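PDB 2WPX: ORF14 from Streptomyces clavuligerus, which binds acetyl-CoA in its N-terminal GNAT domain and probably works as an acyltransferase in the clavulanic acid biosynthesis pathway. Local coordinates for residues L76-G81 with R114-T119; G172-P177 with G281-L286; L25-L30 with Q89-P94; S131-D136 with E323-W328. One frame throughout, in Å; residues are numbered along the deposited sequence.

Contact 1: residues L76-G81 with R114-T119; sequences LALPDG and RKHDRT
L78 and P79, at the end of strand 69-79, meet H116 and R118, which follow helix 101-115. The isobutyl group of L78 lies over one face of the H116 imidazole. L78 CG sits 4.1 Å from the ring centroid, 14° off the normal, in a CH-pi contact. The two side chains cross at about a right angle. L78 also meets R118: CD1 stands above the guanidinium plane near its rim, and CB is 3.6 Å from R118 NH2. P79 CD comes at the edge of the same group, in its plane, 3.4 Å from R118 NH1. The carbonyl P79 O takes both terminal nitrogens of R118, NH1 at 3.1 Å and NH2 at 3.3 Å. Both bonds are weak, since neither N-H points well at the oxygen. A water at the guanidinium edge accepts from R118 NH2 and donates to L78 O and D80 OD2, so it ties the arginine to the strand end.

The next shell fixes these groups. The R118 chain bends at chi2 (-48°), which turns NE back to H116 O at 3.0 Å. R118 NH1 is also bonded to T84 O, on the neighbouring strand 84-92, and H116 NE2 is bonded to D60. The turn that presents H116 and R118 is a Schellman motif: D117 N bonds to R114 O, R118 N bonds to A113 O, and D117 has positive phi. The contact thus joins this helix C-cap to strand 69-79, an inner strand of the N-terminal GNAT sheet, at the end of the helix that follows the acetyl-CoA-binding loop.

Contact 2: residues G172-P177 with G281-L286; sequences GVPAVP and GTLLKL
L283 of helix 280-295 meets V173, P174 and P177 of the loop that leads into strand 180-185. It is the centre of the contact, and its two methyls go to different parts of the loop. CG stands anti to the backbone N (chi1 163°), and the branch opens along the loop. CD1 takes the first half. L283 CD1 is 3.9 Å from V173 CG1, and L283 CD1 is only 3.3 Å from P174 O. V173 and L283 cross at about a right angle. CD2 takes the second half: L283 CD2 meets P177 CD at 4.2 Å, with V176 CG1 a little farther off.

P174 packs on L286, about one turn along the helix from L283. The CG-CD side of its ring lies against L286, with P174 CD 3.9 Å from L286 CD1, and the two side chains again cross at about a right angle. L286 also touches P168 and L169 earlier in the loop. L182 of strand 180-185 flanks L283.

The side chains that meet are all aliphatic. Neither backbone bonds to the other, and the helix keeps its own i to i+4 bonds, such as K285 N to G281 O. The loop is therefore held here by shape and by burial of methyl and ring carbons, not by directional polar bonds.

Contact 3: residues L25-L30 with Q89-P94; sequences LDLMAL and QLLVHP. With ACO (acetyl coenzyme *a), chain C.
Helix segment 25-30, which brings L27 and M28 onto L91, crosses strand 89-92 at 77°, with the two axes 9.5 Å apart. This is helix-on-sheet packing in the N-terminal GNAT fold: the helix packs on the L91 side chain, while acetyl-CoA pairs with the backbone of the strand. L27 and L91 reach toward each other tip to tip. L27 CG is 3.4 Å from L91 CD2, a tight fit. One L27 methyl, CD1, goes past L91 to H93 and rests 3.6 Å from H93 CB. It can do so because CG is anti to the backbone N (chi1 172°), which leads the branch along the strand. M28 crosses L91 at about a right angle, with M28 CG 3.8 Å from L91 CD1. L91 is thus gripped by two residues, one at each methyl. L30 lies by P94, but the model is too close there for the detail to be trusted.

L90 and V92 serve the ligand. The L90 side chain runs beside the acetyl oxygen of the cofactor, and V92 CG1 is 3.2 Å from the pyrophosphate oxygen O5A. Backbone nitrogens of R98, G100, G102 and R103 also bond to the cofactor. The pantetheine arm pairs with the strand backbone almost like another strand: its N4P donates to L90 O at 2.9 Å, and V92 N donates to its O9P at 2.9 Å, with an N-H...O angle of 151°.

Contact 4: residues S131-D136 with E323-W328; sequences SGPAQD and EPYDRW
Y325 and D326 of strand 323-334 meet P133 and Q135 of the loop between strand 120-127 and helix 138-145. Y325 and D326 form a classic beta bulge opposite H158. The bulged strand comes from the C-terminal part of this tandem GNAT protein, yet it runs between strands 120-127 and 149-162 of the N-terminal part.

Y325 has the largest buried area of the contact. CB itself meets no atom of the loop; CG, anti to the backbone N (chi1 -163°), carries the ring to it. Y325 CD1 comes 4.0 Å from P133 CG, and CE1 comes closer, 3.7 Å from the same atom. The pyrrolidine ring of P133 crosses the tyrosine at about a right angle and sets CG over one ring face. This is a CH-pi contact, 28° off the normal. From the same side of the ring plane, the end of Q135 approaches CD2 and CE2 obliquely; its amide plane is turned 65° from the ring. At the far end of the ring, Y325 CZ lies 4.1 Å from P133 CG. R37 makes a cation-pi contact with this tyrosine.

Q135 bends at chi2 and lays its amide carbon CD 3.7 Å from D326 CB. The D326 carboxylate has its polar partner elsewhere: OD2 bonds to H158 ND1. The backbone of Q135 is tied down by its own N, bonded to S128 OG.

One water completes the join. It donates to P133 O at 2.9 Å and to Y325 O at 2.8 Å.

In the fold
Contacts 1 and 4 are surface contacts, while contacts 2 and 3 are partly buried. Contacts 1 and 3 share the N-terminal GNAT unit: their strands 69-79 and 84-92 are neighbours, and helix 101-115 follows the second. Contact 3 alone includes residues that bind acetyl-CoA. Contact 2 lies on the opposite side of the chain's centre from contacts 1 and 3, with its centre about 40 Å from that of contact 3. Contact 4 brings a C-terminal strand to an N-terminal loop. The chemistry follows place. Contacts 2 and 3 join their segments through aliphatic packing. Contacts 1 and 4, nearer solvent, each combine a CH-pi contact with a bridging water, and contact 1 adds weak arginine-to-carbonyl hydrogen bonds.

Contact 1: residues L76-G81 with R114-T119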
# COMPACT_ATOMS: atom_id res chain seq x y z
N LEU A 76 -1.95 -6.85 -13.23
CA LEU A 76 -2.90 -5.78 -13.35
C LEU A 76 -4.00 -5.89 -12.36
O LEU A 76 -4.46 -6.99 -12.07
CB LEU A 76 -3.56 -5.79 -14.72
CG LEU A 76 -2.68 -5.33 -15.86
CD1 LEU A 76 -3.59 -4.94 -17.00
CD2 LEU A 76 -1.72 -4.19 -15.47
N ALA A 77 -4.48 -4.76 -11.88
CA ALA A 77 -5.70 -4.77 -11.04
C ALA A 77 -6.72 -4.01 -11.82
O ALA A 77 -6.44 -2.93 -12.33
CB ALA A 77 -5.45 -4.11 -9.65
N LEU A 78 -7.90 -4.58 -11.96
CA LEU A 78 -8.95 -3.95 -12.75
C LEU A 78 -10.10 -3.59 -11.84
O LEU A 78 -10.87 -4.47 -11.44
CB LEU A 78 -9.47 -4.89 -13.88
CG LEU A 78 -8.51 -5.35 -15.00
CD1 LEU A 78 -7.72 -4.25 -15.66
CD2 LEU A 78 -7.62 -6.43 -14.52
N PRO A 79 -10.23 -2.31 -11.50
CA PRO A 79 -11.41 -1.91 -10.71
C PRO A 79 -12.71 -2.13 -11.50
O PRO A 79 -12.86 -1.61 -12.62
CB PRO A 79 -11.18 -0.40 -10.49
CG PRO A 79 -9.71 -0.16 -10.84
CD PRO A 79 -9.41 -1.16 -11.90
N ASP A 80 -13.65 -2.88 -10.95
CA ASP A 80 -14.92 -3.11 -11.67
C ASP A 80 -15.52 -1.80 -12.14
O ASP A 80 -15.51 -0.83 -11.40
CB ASP A 80 -15.94 -3.81 -10.76
CG ASP A 80 -15.51 -5.19 -10.39
OD1 ASP A 80 -15.82 -5.63 -9.28
OD2 ASP A 80 -14.81 -5.82 -11.21
N GLY A 81 -16.04 -1.77 -13.37
CA GLY A 81 -16.83 -0.62 -13.86
C GLY A 81 -16.01 0.63 -14.19
O GLY A 81 -16.57 1.65 -14.53
N ARG A 114 -6.58 -3.35 -22.90
CA ARG A 114 -7.45 -3.25 -24.04
C ARG A 114 -8.46 -4.41 -24.06
O ARG A 114 -9.63 -4.25 -24.39
CB ARG A 114 -6.61 -3.21 -25.31
CG ARG A 114 -6.58 -1.88 -25.94
CD ARG A 114 -5.41 -1.58 -26.87
NE ARG A 114 -4.72 -2.72 -27.43
CZ ARG A 114 -3.38 -2.77 -27.57
NH1 ARG A 114 -2.64 -1.74 -27.19
NH2 ARG A 114 -2.78 -3.83 -28.08
N LYS A 115 -8.02 -5.60 -23.69
CA LYS A 115 -8.92 -6.76 -23.66
C LYS A 115 -10.07 -6.53 -22.64
O LYS A 115 -11.20 -6.96 -22.83
CB LYS A 115 -8.11 -8.02 -23.34
CG LYS A 115 -8.93 -9.21 -23.12
CD LYS A 115 -8.06 -10.38 -22.73
CE LYS A 115 -7.69 -10.29 -21.28
NZ LYS A 115 -7.68 -11.72 -20.85
N HIS A 116 -9.72 -5.83 -21.56
CA HIS A 116 -10.64 -5.50 -20.48
C HIS A 116 -11.36 -4.14 -20.66
O HIS A 116 -11.96 -3.63 -19.70
CB HIS A 116 -9.85 -5.46 -19.17
CG HIS A 116 -9.44 -6.80 -18.65
ND1 HIS A 116 -10.34 -7.70 -18.15
CD2 HIS A 116 -8.22 -7.38 -18.53
CE1 HIS A 116 -9.70 -8.78 -17.74
NE2 HIS A 116 -8.41 -8.60 -17.95
N ASP A 117 -11.28 -3.55 -21.85
CA ASP A 117 -11.96 -2.28 -22.18
C ASP A 117 -11.48 -1.09 -21.37
O ASP A 117 -12.23 -0.15 -21.14
CB ASP A 117 -13.47 -2.42 -22.05
CG ASP A 117 -14.00 -3.60 -22.83
OD1 ASP A 117 -14.66 -4.49 -22.24
OD2 ASP A 117 -13.68 -3.69 -24.05
N ARG A 118 -10.22 -1.13 -20.95
CA ARG A 118 -9.64 -0.03 -20.19
C ARG A 118 -8.91 0.85 -21.19
O ARG A 118 -8.15 0.36 -22.06
CB ARG A 118 -8.66 -0.57 -19.13
CG ARG A 118 -9.31 -1.63 -18.26
CD ARG A 118 -10.67 -1.18 -17.75
NE ARG A 118 -11.47 -2.22 -17.09
CZ ARG A 118 -11.57 -2.41 -15.77
NH1 ARG A 118 -10.85 -1.69 -14.92
NH2 ARG A 118 -12.37 -3.37 -15.31
N THR A 119 -9.19 2.13 -21.07
CA THR A 119 -8.57 3.16 -21.87
C THR A 119 -7.18 3.56 -21.33
O THR A 119 -6.32 4.05 -22.10
CB THR A 119 -9.46 4.44 -21.84
OG1 THR A 119 -10.75 4.11 -22.35
CG2 THR A 119 -8.85 5.55 -22.68
O HOH W 1 -12.91 -5.12 -13.18

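Contact 2: residues G172-P177 with G281-L286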
# COMPACT_ATOMS: atom_id res chain seq x y z
N GLY A 172 6.13 8.10 27.23
CA GLY A 172 4.80 7.52 27.38
C GLY A 172 3.78 8.02 26.37
O GLY A 172 4.13 8.64 25.39
N VAL A 173 2.53 7.76 26.63
CA VAL A 173 1.44 8.21 25.78
C VAL A 173 0.81 9.44 26.45
O VAL A 173 0.61 9.48 27.67
CB VAL A 173 0.39 7.06 25.67
CG1 VAL A 173 -0.80 7.40 24.71
CG2 VAL A 173 1.04 5.73 25.24
N PRO A 174 0.45 10.45 25.66
CA PRO A 174 -0.15 11.69 26.16
C PRO A 174 -1.55 11.38 26.73
O PRO A 174 -2.16 10.32 26.37
CB PRO A 174 -0.32 12.53 24.89
CG PRO A 174 0.51 11.81 23.84
CD PRO A 174 0.44 10.39 24.19
N ALA A 175 -2.05 12.30 27.57
CA ALA A 175 -3.37 12.20 28.19
C ALA A 175 -4.47 12.35 27.14
O ALA A 175 -4.32 13.07 26.16
CB ALA A 175 -3.53 13.29 29.24
N VAL A 176 -5.54 11.62 27.34
CA VAL A 176 -6.77 11.78 26.58
C VAL A 176 -7.51 13.05 27.00
O VAL A 176 -7.75 13.30 28.17
CB VAL A 176 -7.68 10.53 26.81
CG1 VAL A 176 -8.86 10.48 25.86
CG2 VAL A 176 -6.82 9.24 26.72
N PRO A 177 -7.84 13.89 26.03
CA PRO A 177 -8.52 15.15 26.32
C PRO A 177 -9.90 14.90 26.93
O PRO A 177 -10.55 13.91 26.60
CB PRO A 177 -8.67 15.81 24.94
CG PRO A 177 -8.17 14.83 23.93
CD PRO A 177 -7.30 13.83 24.66
N GLY A 281 -4.55 13.15 16.50
CA GLY A 281 -3.67 12.33 15.62
C GLY A 281 -2.39 11.85 16.29
O GLY A 281 -1.97 10.71 16.09
N THR A 282 -1.75 12.74 17.05
CA THR A 282 -0.63 12.32 17.88
C THR A 282 -1.06 11.30 18.93
O THR A 282 -0.41 10.31 19.12
CB THR A 282 0.06 13.53 18.52
OG1 THR A 282 0.55 14.38 17.46
CG2 THR A 282 1.25 13.09 19.35
N LEU A 283 -2.16 11.54 19.61
CA LEU A 283 -2.55 10.63 20.68
C LEU A 283 -2.84 9.27 20.08
O LEU A 283 -2.39 8.27 20.57
CB LEU A 283 -3.80 11.14 21.39
CG LEU A 283 -4.51 10.07 22.23
CD1 LEU A 283 -3.71 9.77 23.48
CD2 LEU A 283 -5.91 10.52 22.57
N LEU A 284 -3.63 9.25 19.00
CA LEU A 284 -3.97 8.04 18.30
C LEU A 284 -2.73 7.23 17.80
O LEU A 284 -2.63 6.03 18.04
CB LEU A 284 -4.98 8.36 17.18
CG LEU A 284 -6.41 8.59 17.67
CD1 LEU A 284 -7.30 8.95 16.50
CD2 LEU A 284 -7.02 7.37 18.42
N LYS A 285 -1.77 7.86 17.14
CA LYS A 285 -0.60 7.09 16.65
C LYS A 285 0.22 6.49 17.76
O LYS A 285 0.68 5.34 17.65
CB LYS A 285 0.31 7.90 15.73
CG LYS A 285 -0.33 8.26 14.45
CD LYS A 285 0.57 9.25 13.77
CE LYS A 285 0.59 9.03 12.27
NZ LYS A 285 -0.57 9.77 11.79
N LEU A 286 0.39 7.26 18.84
CA LEU A 286 1.21 6.80 19.95
C LEU A 286 0.49 5.73 20.73
O LEU A 286 1.12 4.73 21.09
CB LEU A 286 1.61 7.94 20.87
CG LEU A 286 2.74 8.76 20.29
CD1 LEU A 286 2.80 9.99 21.14
CD2 LEU A 286 4.07 8.01 20.36

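Contact 3: residues L25-L30 with Q89-P94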
# COMPACT_ATOMS: atom_id res chain seq x y z
N LEU A 25 7.77 -16.11 -6.47
CA LEU A 25 8.15 -15.77 -5.10
C LEU A 25 9.67 -15.49 -5.08
O LEU A 25 10.10 -14.43 -4.56
CB LEU A 25 7.76 -16.90 -4.13
CG LEU A 25 6.27 -17.15 -3.88
CD1 LEU A 25 6.04 -18.26 -2.87
CD2 LEU A 25 5.65 -15.85 -3.36
N ASP A 26 10.45 -16.40 -5.69
CA ASP A 26 11.88 -16.21 -5.84
C ASP A 26 12.32 -15.00 -6.64
O ASP A 26 13.27 -14.32 -6.30
CB ASP A 26 12.47 -17.46 -6.46
CG ASP A 26 12.38 -18.63 -5.54
OD1 ASP A 26 12.52 -19.80 -5.99
OD2 ASP A 26 12.13 -18.38 -4.33
N LEU A 27 11.68 -14.76 -7.77
CA LEU A 27 11.98 -13.56 -8.51
C LEU A 27 11.84 -12.35 -7.59
O LEU A 27 12.65 -11.41 -7.65
CB LEU A 27 10.98 -13.43 -9.64
CG LEU A 27 10.97 -12.12 -10.44
CD1 LEU A 27 12.22 -12.14 -11.28
CD2 LEU A 27 9.71 -12.00 -11.30
N MET A 28 10.79 -12.32 -6.78
CA MET A 28 10.56 -11.16 -5.94
C MET A 28 11.62 -11.04 -4.84
O MET A 28 12.20 -9.96 -4.65
CB MET A 28 9.12 -11.11 -5.35
CG MET A 28 8.08 -10.68 -6.37
SD MET A 28 6.44 -10.62 -5.65
CE MET A 28 6.19 -12.34 -5.21
N ALA A 29 11.85 -12.13 -4.11
CA ALA A 29 12.88 -12.16 -3.07
C ALA A 29 14.24 -11.68 -3.60
O ALA A 29 14.96 -10.91 -2.93
CB ALA A 29 13.02 -13.59 -2.52
N LEU A 30 14.60 -12.13 -4.80
CA LEU A 30 15.86 -11.69 -5.41
C LEU A 30 15.85 -10.23 -5.85
O LEU A 30 16.82 -9.53 -5.60
CB LEU A 30 16.29 -12.64 -6.51
CG LEU A 30 17.64 -12.63 -7.23
CD1 LEU A 30 17.72 -11.46 -8.19
CD2 LEU A 30 18.88 -12.65 -6.31
N GLN A 89 2.16 -4.66 -10.47
CA GLN A 89 3.49 -5.19 -10.53
C GLN A 89 3.99 -5.27 -11.95
O GLN A 89 3.32 -5.84 -12.82
CB GLN A 89 3.62 -6.57 -9.83
CG GLN A 89 5.04 -7.15 -9.89
CD GLN A 89 5.14 -8.56 -9.27
OE1 GLN A 89 5.73 -8.75 -8.19
NE2 GLN A 89 4.56 -9.54 -9.93
N LEU A 90 5.17 -4.71 -12.19
CA LEU A 90 5.89 -4.94 -13.44
C LEU A 90 7.37 -5.10 -13.07
O LEU A 90 8.07 -4.13 -12.82
CB LEU A 90 5.67 -3.77 -14.43
CG LEU A 90 6.07 -4.04 -15.89
CD1 LEU A 90 5.34 -3.13 -16.85
CD2 LEU A 90 7.65 -3.96 -16.10
N LEU A 91 7.88 -6.33 -13.08
CA LEU A 91 9.17 -6.65 -12.50
C LEU A 91 10.03 -7.54 -13.44
O LEU A 91 9.54 -8.51 -14.04
CB LEU A 91 8.93 -7.35 -11.15
CG LEU A 91 10.07 -7.70 -10.18
CD1 LEU A 91 9.57 -8.25 -8.89
CD2 LEU A 91 10.88 -8.79 -10.80
N VAL A 92 11.30 -7.19 -13.61
CA VAL A 92 12.18 -7.92 -14.50
C VAL A 92 13.34 -8.41 -13.63
O VAL A 92 13.82 -7.67 -12.77
CB VAL A 92 12.61 -7.02 -15.69
CG1 VAL A 92 13.73 -7.62 -16.52
CG2 VAL A 92 11.44 -6.73 -16.61
N HIS A 93 13.68 -9.68 -13.77
CA HIS A 93 14.78 -10.30 -13.04
C HIS A 93 16.04 -9.42 -13.18
O HIS A 93 16.47 -9.09 -14.30
CB HIS A 93 15.00 -11.75 -13.57
CG HIS A 93 16.14 -12.51 -12.92
ND1 HIS A 93 15.98 -13.80 -12.43
CD2 HIS A 93 17.46 -12.21 -12.77
CE1 HIS A 93 17.14 -14.24 -11.95
NE2 HIS A 93 18.05 -13.29 -12.16
N PRO A 94 16.64 -9.05 -12.04
CA PRO A 94 17.77 -8.13 -11.91
C PRO A 94 18.92 -8.52 -12.78
O PRO A 94 19.75 -7.65 -13.10
CB PRO A 94 18.23 -8.27 -10.44
CG PRO A 94 17.43 -9.37 -9.87
CD PRO A 94 16.19 -9.54 -10.73
N1A ACO C . 18.24 3.54 -16.39
C2A ACO C . 17.96 4.34 -17.41
N3A ACO C . 17.08 4.04 -18.39
C4A ACO C . 16.40 2.90 -18.33
C5A ACO C . 16.66 2.05 -17.27
C6A ACO C . 17.59 2.38 -16.29
N6A ACO C . 17.81 1.55 -15.28
N7A ACO C . 15.90 0.97 -17.42
C8A ACO C . 15.15 1.15 -18.51
N9A ACO C . 15.46 2.30 -19.06
C1B ACO C . 14.78 2.73 -20.30
C2B ACO C . 15.63 2.75 -21.57
O2B ACO C . 14.98 3.59 -22.52
C3B ACO C . 15.47 1.34 -22.03
O3B ACO C . 15.54 1.21 -23.44
P3B ACO C . 16.95 0.81 -24.07
O7A ACO C . 17.03 0.53 -25.68
O8A ACO C . 18.18 1.32 -23.27
O9A ACO C . 16.99 2.25 -24.48
C4B ACO C . 13.99 1.04 -21.77
O4B ACO C . 13.63 1.82 -20.60
C5B ACO C . 14.49 -0.41 -21.60
O5B ACO C . 13.58 -1.14 -21.04
P1A ACO C . 13.72 -2.65 -21.01
O1A ACO C . 12.35 -3.19 -21.64
O2A ACO C . 15.00 -3.29 -21.55
O3A ACO C . 13.92 -2.74 -19.47
P2A ACO C . 13.86 -3.76 -18.29
O4A ACO C . 15.32 -3.67 -17.70
O5A ACO C . 13.56 -5.17 -18.64
O6A ACO C . 12.90 -2.90 -17.25
CBP ACO C . 12.42 -1.95 -15.06
CCP ACO C . 12.35 -3.20 -15.96
CDP ACO C . 12.96 -1.18 -16.25
CEP ACO C . 10.94 -2.02 -14.95
CAP ACO C . 13.35 -2.76 -14.13
OAP ACO C . 14.26 -1.85 -13.61
C9P ACO C . 12.58 -3.33 -12.92
O9P ACO C . 12.04 -4.42 -12.97
N8P ACO C . 12.72 -2.66 -11.77
C7P ACO C . 12.04 -3.05 -10.53
C6P ACO C . 10.55 -2.96 -10.85
C5P ACO C . 10.04 -1.56 -11.16
O5P ACO C . 10.46 -0.56 -10.59
N4P ACO C . 9.09 -1.52 -12.04
C3P ACO C . 8.37 -0.29 -12.29
C2P ACO C . 8.50 0.16 -13.72
S1P ACO C . 7.51 1.67 -13.71
C ACO C . 6.17 1.12 -14.61
O ACO C . 6.00 -0.10 -14.73
CH3 ACO C . 5.28 2.19 -15.25

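Contact 4: residues S131-D136 with E323-W328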
# COMPACT_ATOMS: atom_id res chain seq x y z
N SER A 131 14.47 16.20 -0.49
CA SER A 131 15.35 16.00 0.65
C SER A 131 16.25 14.76 0.43
O SER A 131 17.48 14.83 0.47
CB SER A 131 14.49 15.78 1.91
OG SER A 131 13.11 15.59 1.53
N GLY A 132 15.58 13.64 0.16
CA GLY A 132 16.04 12.33 0.57
C GLY A 132 17.16 11.65 -0.16
O GLY A 132 17.73 12.21 -1.10
N PRO A 133 17.47 10.42 0.28
CA PRO A 133 18.43 9.51 -0.35
C PRO A 133 18.06 9.32 -1.82
O PRO A 133 16.89 9.08 -2.20
CB PRO A 133 18.27 8.20 0.44
CG PRO A 133 17.74 8.65 1.78
CD PRO A 133 16.84 9.82 1.47
N ALA A 134 19.08 9.50 -2.65
CA ALA A 134 18.88 9.51 -4.08
C ALA A 134 18.46 8.11 -4.46
O ALA A 134 19.01 7.11 -3.96
CB ALA A 134 20.17 9.95 -4.85
N GLN A 135 17.47 8.04 -5.33
CA GLN A 135 16.83 6.77 -5.60
C GLN A 135 17.20 6.29 -7.03
O GLN A 135 17.60 7.09 -7.88
CB GLN A 135 15.30 6.90 -5.40
CG GLN A 135 14.88 7.19 -3.96
CD GLN A 135 15.22 6.05 -2.98
OE1 GLN A 135 15.65 6.27 -1.84
NE2 GLN A 135 14.95 4.84 -3.41
N ASP A 136 17.06 5.00 -7.29
CA ASP A 136 17.22 4.52 -8.67
C ASP A 136 16.30 5.25 -9.68
O ASP A 136 15.09 5.16 -9.62
CB ASP A 136 17.00 3.02 -8.73
CG ASP A 136 17.49 2.39 -10.06
OD1 ASP A 136 17.52 1.13 -10.10
OD2 ASP A 136 17.78 3.10 -11.06
N GLU A 323 10.80 9.52 9.14
CA GLU A 323 11.67 10.25 8.21
C GLU A 323 11.32 9.90 6.77
O GLU A 323 11.21 8.73 6.40
CB GLU A 323 13.15 10.00 8.50
CG GLU A 323 13.55 10.40 9.90
CD GLU A 323 15.02 10.08 10.25
OE1 GLU A 323 15.44 8.91 10.13
OE2 GLU A 323 15.76 11.00 10.67
N PRO A 324 11.10 10.94 5.96
CA PRO A 324 10.79 10.74 4.54
C PRO A 324 11.99 10.07 3.86
O PRO A 324 13.11 10.53 3.98
CB PRO A 324 10.57 12.16 4.02
CG PRO A 324 10.29 12.98 5.25
CD PRO A 324 11.09 12.35 6.36
N TYR A 325 11.73 8.97 3.18
CA TYR A 325 12.77 8.22 2.54
C TYR A 325 12.72 8.25 0.99
O TYR A 325 13.72 8.53 0.37
CB TYR A 325 12.72 6.79 3.01
CG TYR A 325 13.99 6.10 2.71
CD1 TYR A 325 15.10 6.24 3.56
CD2 TYR A 325 14.11 5.31 1.58
CE1 TYR A 325 16.29 5.62 3.28
CE2 TYR A 325 15.30 4.66 1.30
CZ TYR A 325 16.38 4.82 2.16
OH TYR A 325 17.58 4.17 1.88
N ASP A 326 11.56 7.94 0.39
CA ASP A 326 11.42 8.02 -1.06
C ASP A 326 10.01 8.51 -1.45
O ASP A 326 9.15 8.72 -0.58
CB ASP A 326 11.77 6.69 -1.71
CG ASP A 326 10.97 5.56 -1.14
OD1 ASP A 326 11.44 4.40 -1.13
OD2 ASP A 326 9.84 5.81 -0.67
N ARG A 327 9.79 8.69 -2.75
CA ARG A 327 8.61 9.38 -3.26
C ARG A 327 7.79 8.43 -4.15
O ARG A 327 8.36 7.68 -4.96
CB ARG A 327 9.03 10.58 -4.08
CG ARG A 327 7.88 11.51 -4.46
CD ARG A 327 8.36 12.82 -5.10
NE ARG A 327 7.30 13.81 -5.26
CZ ARG A 327 7.03 14.45 -6.40
NH1 ARG A 327 7.76 14.22 -7.50
NH2 ARG A 327 6.05 15.34 -6.46
N TRP A 328 6.46 8.45 -4.00
CA TRP A 328 5.59 7.54 -4.74
C TRP A 328 4.84 8.32 -5.80
O TRP A 328 3.86 8.97 -5.47
CB TRP A 328 4.57 6.89 -3.78
CG TRP A 328 5.14 5.78 -3.02
CD1 TRP A 328 6.42 5.35 -3.05
CD2 TRP A 328 4.45 4.94 -2.06
NE1 TRP A 328 6.59 4.28 -2.19
CE2 TRP A 328 5.39 3.98 -1.59
CE3 TRP A 328 3.14 4.89 -1.56
CZ2 TRP A 328 5.05 2.98 -0.63
CZ3 TRP A 328 2.80 3.87 -0.61
CH2 TRP A 328 3.74 2.93 -0.18
O HOH W 2 14.29 10.21 -1.80